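Local structure of alanine racemase, biosynthetic (Pseudomonas aeruginosa PAO1, 6A2F) at residues M1-A6 and T268-Y273; A238-L243 and D319-W324. The protein is a two-subunit enzyme of the alanine racemase family, whose chain joins a TIM-barrel domain to a C-terminal domain built mainly of strands. All blocks are in the same frame, centred on the assembly; numbering follows the deposited sequence.

Contact 1: M1-A6 and T268-Y273; sequences MRPLVA and TVSCGY. With DLY (D-lysine), chain D.
P3 and S270 face each other with their CA atoms 6.3 Å apart, and each is the centre of an inverse gamma turn, so two tight kinks meet rather than two paired strands. S270 OG donates to P3 O over 2.7 Å; it comes from above the carbonyl plane, 40° out of it, and not along a lone pair. The S270 hydroxyl sits between the backbone N and the carbonyl carbon (chi1 52°), where it also accepts from the backbone N of Q239, so two bonds grip it. Strands 4-8 and 264-269 each pair with strand 234-246 but not with each other, and the contact links them just where 1-6 enters its strand and 268-273 leaves its own. R2 reaches in on an extended chain and brings one guanidinium face over S270 O, the oxygen offset toward the rim and 3.6 Å from NH2, while D275 forms a salt bridge with NH1 and D303 O accepts from NH2. Alongside, L4 points toward the turn: its CB lies 3.5 Å from S270 O, and its CD1 is 4.0 Å from C271 CB. At the far end of 268-273 the Y273 ring meets D-lysine at its edge, in plane, with NZ donating to Y273 OH over 2.6 Å.

Contact 2: A238-L243 and D319-W324; sequences AQLISL and DPVELW
The planar peptide groups of A238, V321 and D319 carry the join, and they meet the opposing N-H groups differently. L240 N donates to D319 O (3.1 Å) and A238 N to V321 O (2.7 Å), both lying in the carbonyl plane. By contrast V321 N approaches A238 O from above its carbonyl plane, 52° out of it, yet the hydrogen bond is short (2.7 Å) and fairly straight, with an angle of 165° at the hydrogen. A238 and V321 are thus an antiparallel hydrogen-bonded pair, and Q239 with P320 is the adjacent non-hydrogen-bonded one, where Q239 CA makes a CH...O contact to D319 O of 3.3 Å. The N-to-C directions of the short strands make 128°, so the antiparallel pairing is strongly skewed within the branched, curled mixed sheet of the C-terminal domain. Strand 234-246 carries a classic beta bulge, where I241 and S242 both face T268. Apolar side chains fill in beside the pairing. L240 crosses V321 at about a right angle, with L240 CD2 4.0 Å from V321 CG2; V321 holds that methyl beside its backbone N, anti to the carbonyl carbon. Where the chain turns a corner at L323, the CD2 methyl swings back to 3.8 Å from A238 CB. Strand 286-289 borders this apolar patch, V289 meeting L240 and V287 meeting both V321 and L323.

From the N terminus, residues 1-6 come first, and contact 1 closes a loop of 261 residues, holding both parallel sheets, when 268-273 returns to them. Segment 238-243 lies inside that loop, while 319-324 follows 268-273, so contact 2 closes a second loop, of 75 residues, and the two loops cross rather than nest. Their centres are 8 Å apart, and strand 234-246 is common ground, flanked by strands 4-8, 264-269 and 320-322. The A238 methyl gives direct evidence of the junction: its CB packs 3.6 Å from P3 O and 3.5 Å from S270 OG. Both contacts also touch the second subunit, which ties this sheet to the dimer interface.

Contact 1: M1-A6 and T268-Y273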
ATOM      1  N   MET A   1      19.594   8.703   7.594  1.00 17.32           N
ATOM      2  CA  MET A   1      18.443   7.957   7.011  1.00 17.20           C
ATOM      3  C   MET A   1      17.247   8.869   6.755  1.00 16.42           C
ATOM      4  O   MET A   1      17.152   9.957   7.330  1.00 16.25           O
ATOM      5  CB  MET A   1      18.035   6.764   7.899  1.00 18.07           C
ATOM      6  CG  MET A   1      17.608   7.102   9.318  1.00 18.91           C
ATOM      7  SD  MET A   1      16.579   5.807  10.059  1.00 20.52           S
ATOM      8  CE  MET A   1      16.880   6.108  11.800  1.00 20.88           C
ATOM      9  N   ARG A   2      16.349   8.422   5.879  1.00 15.32           N
ATOM     10  CA  ARG A   2      15.082   9.101   5.649  1.00 14.49           C
ATOM     11  C   ARG A   2      14.283   9.128   6.968  1.00 13.84           C
ATOM     12  O   ARG A   2      14.103   8.088   7.605  1.00 13.56           O
ATOM     13  CB  ARG A   2      14.301   8.393   4.532  1.00 14.39           C
ATOM     14  CG  ARG A   2      13.104   9.167   4.003  1.00 14.25           C
ATOM     15  CD  ARG A   2      12.545   8.537   2.735  1.00 14.13           C
ATOM     16  NE  ARG A   2      11.266   9.134   2.339  1.00 14.01           N
ATOM     17  CZ  ARG A   2      10.081   8.539   2.456  1.00 13.89           C
ATOM     18  NH1 ARG A   2       9.989   7.314   2.959  1.00 13.99           N
ATOM     19  NH2 ARG A   2       8.982   9.169   2.069  1.00 13.71           N
ATOM     20  N   PRO A   3      13.820  10.320   7.390  1.00 13.25           N
ATOM     21  CA  PRO A   3      13.121  10.417   8.668  1.00 12.84           C
ATOM     22  C   PRO A   3      11.684   9.907   8.578  1.00 12.51           C
ATOM     23  O   PRO A   3      10.737  10.697   8.548  1.00 12.37           O
ATOM     24  CB  PRO A   3      13.160  11.919   8.993  1.00 12.96           C
ATOM     25  CG  PRO A   3      13.670  12.612   7.765  1.00 13.13           C
ATOM     26  CD  PRO A   3      13.824  11.602   6.669  1.00 13.16           C
ATOM     27  N   LEU A   4      11.544   8.586   8.511  1.00 12.14           N
ATOM     28  CA  LEU A   4      10.245   7.925   8.554  1.00 11.87           C
ATOM     29  C   LEU A   4      10.374   6.553   9.194  1.00 11.75           C
ATOM     30  O   LEU A   4      11.088   5.675   8.688  1.00 11.73           O
ATOM     31  CB  LEU A   4       9.624   7.805   7.161  1.00 11.81           C
ATOM     32  CG  LEU A   4       8.237   7.159   7.128  1.00 11.76           C
ATOM     33  CD1 LEU A   4       7.183   8.066   7.748  1.00 11.76           C
ATOM     34  CD2 LEU A   4       7.864   6.820   5.700  1.00 11.74           C
ATOM     35  N   VAL A   5       9.677   6.381  10.313  1.00 11.54           N
ATOM     36  CA  VAL A   5       9.758   5.157  11.102  1.00 11.45           C
ATOM     37  C   VAL A   5       8.377   4.757  11.625  1.00 11.33           C
ATOM     38  O   VAL A   5       7.626   5.593  12.137  1.00 11.23           O
ATOM     39  CB  VAL A   5      10.762   5.294  12.280  1.00 11.37           C
ATOM     40  CG1 VAL A   5      10.730   4.065  13.170  1.00 11.35           C
ATOM     41  CG2 VAL A   5      12.180   5.517  11.774  1.00 11.28           C
ATOM     42  N   ALA A   6       8.048   3.477  11.471  1.00 11.20           N
ATOM     43  CA  ALA A   6       6.860   2.904  12.088  1.00 11.17           C
ATOM     44  C   ALA A   6       7.259   2.215  13.398  1.00 11.15           C
ATOM     45  O   ALA A   6       7.865   1.140  13.392  1.00 11.23           O
ATOM     46  CB  ALA A   6       6.175   1.929  11.140  1.00 11.00           C
ATOM     47  N   THR A 268       6.693  20.647   4.370  1.00 16.54           N
ATOM     48  CA  THR A 268       6.735  19.373   3.652  1.00 15.88           C
ATOM     49  C   THR A 268       7.205  18.248   4.580  1.00 15.41           C
ATOM     50  O   THR A 268       8.157  18.416   5.343  1.00 15.37           O
ATOM     51  CB  THR A 268       7.627  19.467   2.394  1.00 15.91           C
ATOM     52  OG1 THR A 268       7.196  20.572   1.593  1.00 15.87           O
ATOM     53  CG2 THR A 268       7.558  18.184   1.552  1.00 15.80           C
ATOM     54  N   VAL A 269       6.523  17.107   4.501  1.00 14.82           N
ATOM     55  CA  VAL A 269       6.758  15.973   5.395  1.00 14.30           C
ATOM     56  C   VAL A 269       7.317  14.767   4.636  1.00 13.99           C
ATOM     57  O   VAL A 269       6.938  14.504   3.486  1.00 13.97           O
ATOM     58  CB  VAL A 269       5.463  15.589   6.149  1.00 14.31           C
ATOM     59  CG1 VAL A 269       5.657  14.346   7.005  1.00 14.20           C
ATOM     60  CG2 VAL A 269       4.988  16.751   7.007  1.00 14.22           C
ATOM     61  N   SER A 270       8.215  14.038   5.299  1.00 13.51           N
ATOM     62  CA  SER A 270       8.885  12.872   4.727  1.00 13.03           C
ATOM     63  C   SER A 270       8.018  11.609   4.774  1.00 12.76           C
ATOM     64  O   SER A 270       8.399  10.589   5.368  1.00 12.64           O
ATOM     65  CB  SER A 270      10.214  12.640   5.448  1.00 13.04           C
ATOM     66  OG  SER A 270      10.020  12.604   6.853  1.00 12.98           O
ATOM     67  N   CYS A 271       6.848  11.690   4.145  1.00 12.51           N
ATOM     68  CA  CYS A 271       5.918  10.563   4.038  1.00 12.29           C
ATOM     69  C   CYS A 271       5.007  10.777   2.843  1.00 12.03           C
ATOM     70  O   CYS A 271       4.486  11.869   2.654  1.00 12.04           O
ATOM     71  CB  CYS A 271       5.081  10.406   5.314  1.00 12.21           C
ATOM     72  SG  CYS A 271       3.963   8.980   5.296  1.00 12.31           S
ATOM     73  N   GLY A 272       4.824   9.736   2.039  1.00 11.85           N
ATOM     74  CA  GLY A 272       3.964   9.808   0.859  1.00 11.66           C
ATOM     75  C   GLY A 272       3.247   8.505   0.589  1.00 11.56           C
ATOM     76  O   GLY A 272       3.355   7.558   1.372  1.00 11.51           O
ATOM     77  N   TYR A 273       2.525   8.439  -0.529  1.00 11.64           N
ATOM     78  CA  TYR A 273       1.671   7.276  -0.802  1.00 11.71           C
ATOM     79  C   TYR A 273       2.417   5.955  -1.023  1.00 11.74           C
ATOM     80  O   TYR A 273       1.843   4.886  -0.823  1.00 11.76           O
ATOM     81  CB  TYR A 273       0.624   7.541  -1.900  1.00 11.73           C
ATOM     82  CG  TYR A 273       1.149   7.933  -3.264  1.00 11.85           C
ATOM     83  CD1 TYR A 273       1.750   6.996  -4.106  1.00 11.82           C
ATOM     84  CD2 TYR A 273       1.007   9.241  -3.732  1.00 11.89           C
ATOM     85  CE1 TYR A 273       2.219   7.360  -5.360  1.00 11.84           C
ATOM     86  CE2 TYR A 273       1.466   9.610  -4.989  1.00 11.87           C
ATOM     87  CZ  TYR A 273       2.072   8.668  -5.796  1.00 11.90           C
ATOM     88  OH  TYR A 273       2.532   9.038  -7.039  1.00 11.99           O
TER
HETATM   89  N   DLY D 402       7.162  15.185  -5.780  0.70 22.64           N
HETATM   90  CA  DLY D 402       7.308  13.730  -6.097  0.70 23.02           C
HETATM   91  C   DLY D 402       7.737  12.944  -4.882  0.70 23.09           C
HETATM   92  O   DLY D 402       8.827  12.374  -4.849  0.70 23.32           O
HETATM   93  CB  DLY D 402       5.974  13.201  -6.615  0.70 22.70           C
HETATM   94  CG  DLY D 402       6.116  12.145  -7.707  0.70 22.31           C
HETATM   95  CD  DLY D 402       4.957  11.158  -7.662  0.70 21.58           C
HETATM   96  CE  DLY D 402       3.727  11.682  -8.396  0.70 21.20           C
HETATM   97  NZ  DLY D 402       2.600  11.634  -7.490  0.70 20.76           N
HETATM   98  OXT DLY D 402       7.027  12.836  -3.881  0.70 23.06           O

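Contact 2: A238-L243 and D319-W324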
ATOM      1  N   ALA A 238       7.175  10.900  11.122  1.00 14.57           N
ATOM      2  CA  ALA A 238       8.052  11.500  10.127  1.00 14.94           C
ATOM      3  C   ALA A 238       8.585  12.847  10.619  1.00 15.21           C
ATOM      4  O   ALA A 238       8.549  13.136  11.818  1.00 14.92           O
ATOM      5  CB  ALA A 238       7.326  11.653   8.797  1.00 15.02           C
ATOM      6  N   GLN A 239       9.081  13.661   9.689  1.00 15.43           N
ATOM      7  CA  GLN A 239       9.638  14.966  10.021  1.00 15.75           C
ATOM      8  C   GLN A 239       9.320  16.021   8.979  1.00 15.94           C
ATOM      9  O   GLN A 239       9.092  15.706   7.808  1.00 16.01           O
ATOM     10  CB  GLN A 239      11.158  14.879  10.173  1.00 15.86           C
ATOM     11  CG  GLN A 239      11.645  14.714  11.603  1.00 15.85           C
ATOM     12  CD  GLN A 239      13.128  14.409  11.672  1.00 15.84           C
ATOM     13  OE1 GLN A 239      13.939  15.043  10.987  1.00 15.71           O
ATOM     14  NE2 GLN A 239      13.492  13.428  12.498  1.00 15.62           N
ATOM     15  N   LEU A 240       9.312  17.276   9.420  1.00 16.14           N
ATOM     16  CA  LEU A 240       9.309  18.411   8.510  1.00 16.20           C
ATOM     17  C   LEU A 240      10.684  18.505   7.867  1.00 16.18           C
ATOM     18  O   LEU A 240      11.693  18.597   8.566  1.00 16.10           O
ATOM     19  CB  LEU A 240       8.990  19.708   9.256  1.00 16.06           C
ATOM     20  CG  LEU A 240       7.592  19.914   9.839  1.00 16.00           C
ATOM     21  CD1 LEU A 240       7.555  21.259  10.545  1.00 16.12           C
ATOM     22  CD2 LEU A 240       6.509  19.836   8.769  1.00 15.89           C
ATOM     23  N   ILE A 241      10.710  18.459   6.537  1.00 16.56           N
ATOM     24  CA  ILE A 241      11.955  18.501   5.760  1.00 17.15           C
ATOM     25  C   ILE A 241      12.062  19.804   4.964  1.00 17.95           C
ATOM     26  O   ILE A 241      13.101  20.097   4.352  1.00 17.85           O
ATOM     27  CB  ILE A 241      12.103  17.277   4.823  1.00 16.82           C
ATOM     28  CG1 ILE A 241      10.967  17.234   3.785  1.00 16.91           C
ATOM     29  CG2 ILE A 241      12.159  15.994   5.642  1.00 16.65           C
ATOM     30  CD1 ILE A 241      11.137  16.190   2.697  1.00 16.78           C
ATOM     31  N   SER A 242      10.976  20.575   4.977  1.00 18.67           N
ATOM     32  CA  SER A 242      10.933  21.878   4.321  1.00 19.42           C
ATOM     33  C   SER A 242       9.846  22.760   4.920  1.00 20.15           C
ATOM     34  O   SER A 242       8.833  22.266   5.424  1.00 20.06           O
ATOM     35  CB  SER A 242      10.708  21.721   2.817  1.00 19.32           C
ATOM     36  OG  SER A 242      10.780  22.974   2.167  1.00 19.25           O
ATOM     37  N   LEU A 243      10.073  24.070   4.858  1.00 21.13           N
ATOM     38  CA  LEU A 243       9.112  25.053   5.335  1.00 22.00           C
ATOM     39  C   LEU A 243       9.152  26.276   4.421  1.00 22.86           C
ATOM     40  O   LEU A 243      10.229  26.798   4.120  1.00 22.85           O
ATOM     41  CB  LEU A 243       9.423  25.420   6.785  1.00 22.15           C
ATOM     42  CG  LEU A 243       8.434  26.203   7.654  1.00 22.48           C
ATOM     43  CD1 LEU A 243       6.978  25.868   7.360  1.00 22.80           C
ATOM     44  CD2 LEU A 243       8.759  25.928   9.112  1.00 22.24           C
ATOM     45  N   ASP A 319      11.245  19.100  13.006  1.00 18.43           N
ATOM     46  CA  ASP A 319      10.206  18.758  13.988  1.00 17.64           C
ATOM     47  C   ASP A 319       9.510  17.434  13.662  1.00 17.11           C
ATOM     48  O   ASP A 319       9.260  17.135  12.494  1.00 16.92           O
ATOM     49  CB  ASP A 319       9.168  19.882  14.098  1.00 17.61           C
ATOM     50  CG  ASP A 319       9.680  21.098  14.886  1.00 17.63           C
ATOM     51  OD1 ASP A 319      10.847  21.102  15.341  1.00 17.19           O
ATOM     52  OD2 ASP A 319       8.895  22.062  15.042  1.00 17.46           O
ATOM     53  N   PRO A 320       9.202  16.630  14.698  1.00 16.67           N
ATOM     54  CA  PRO A 320       8.542  15.342  14.483  1.00 16.16           C
ATOM     55  C   PRO A 320       7.106  15.504  13.994  1.00 15.83           C
ATOM     56  O   PRO A 320       6.391  16.399  14.446  1.00 15.88           O
ATOM     57  CB  PRO A 320       8.562  14.700  15.873  1.00 16.38           C
ATOM     58  CG  PRO A 320       8.653  15.846  16.825  1.00 16.56           C
ATOM     59  CD  PRO A 320       9.498  16.869  16.125  1.00 16.59           C
ATOM     60  N   VAL A 321       6.697  14.643  13.067  1.00 15.39           N
ATOM     61  CA  VAL A 321       5.335  14.653  12.549  1.00 14.92           C
ATOM     62  C   VAL A 321       4.695  13.289  12.783  1.00 14.55           C
ATOM     63  O   VAL A 321       5.168  12.285  12.252  1.00 14.64           O
ATOM     64  CB  VAL A 321       5.295  15.010  11.042  1.00 15.00           C
ATOM     65  CG1 VAL A 321       3.897  14.814  10.467  1.00 14.91           C
ATOM     66  CG2 VAL A 321       5.758  16.440  10.811  1.00 15.09           C
ATOM     67  N   GLU A 322       3.634  13.254  13.586  1.00 14.11           N
ATOM     68  CA  GLU A 322       2.866  12.020  13.779  1.00 13.84           C
ATOM     69  C   GLU A 322       1.744  11.901  12.743  1.00 13.58           C
ATOM     70  O   GLU A 322       0.803  12.701  12.737  1.00 13.31           O
ATOM     71  CB  GLU A 322       2.304  11.919  15.204  1.00 13.68           C
ATOM     72  CG  GLU A 322       1.607  10.594  15.479  1.00 13.82           C
ATOM     73  CD  GLU A 322       1.205  10.406  16.931  1.00 13.98           C
ATOM     74  OE1 GLU A 322       0.057   9.975  17.178  1.00 14.06           O
ATOM     75  OE2 GLU A 322       2.028  10.683  17.829  1.00 14.11           O
ATOM     76  N   LEU A 323       1.863  10.910  11.859  1.00 13.33           N
ATOM     77  CA  LEU A 323       0.818  10.632  10.875  1.00 13.23           C
ATOM     78  C   LEU A 323      -0.312   9.854  11.538  1.00 13.04           C
ATOM     79  O   LEU A 323      -1.484  10.076  11.237  1.00 13.09           O
ATOM     80  CB  LEU A 323       1.365   9.866   9.659  1.00 13.14           C
ATOM     81  CG  LEU A 323       2.268  10.531   8.606  1.00 13.12           C
ATOM     82  CD1 LEU A 323       1.842  11.950   8.245  1.00 13.11           C
ATOM     83  CD2 LEU A 323       3.732  10.497   9.018  1.00 13.13           C
ATOM     84  N   TRP A 324       0.061   8.926  12.416  1.00 12.89           N
ATOM     85  CA  TRP A 324      -0.869   8.281  13.349  1.00 12.87           C
ATOM     86  C   TRP A 324      -0.125   7.555  14.460  1.00 12.93           C
ATOM     87  O   TRP A 324       1.048   7.223  14.305  1.00 13.16           O
ATOM     88  CB  TRP A 324      -1.852   7.337  12.644  1.00 12.69           C
ATOM     89  CG  TRP A 324      -1.246   6.214  11.838  1.00 12.54           C
ATOM     90  CD1 TRP A 324      -0.680   5.060  12.315  1.00 12.38           C
ATOM     91  CD2 TRP A 324      -1.196   6.123  10.410  1.00 12.35           C
ATOM     92  NE1 TRP A 324      -0.266   4.267  11.269  1.00 12.20           N
ATOM     93  CE2 TRP A 324      -0.570   4.895  10.089  1.00 12.23           C
ATOM     94  CE3 TRP A 324      -1.616   6.964   9.370  1.00 12.31           C
ATOM     95  CZ2 TRP A 324      -0.353   4.487   8.770  1.00 12.20           C
ATOM     96  CZ3 TRP A 324      -1.395   6.558   8.052  1.00 12.40           C
ATOM     97  CH2 TRP A 324      -0.770   5.326   7.767  1.00 12.30           C
TER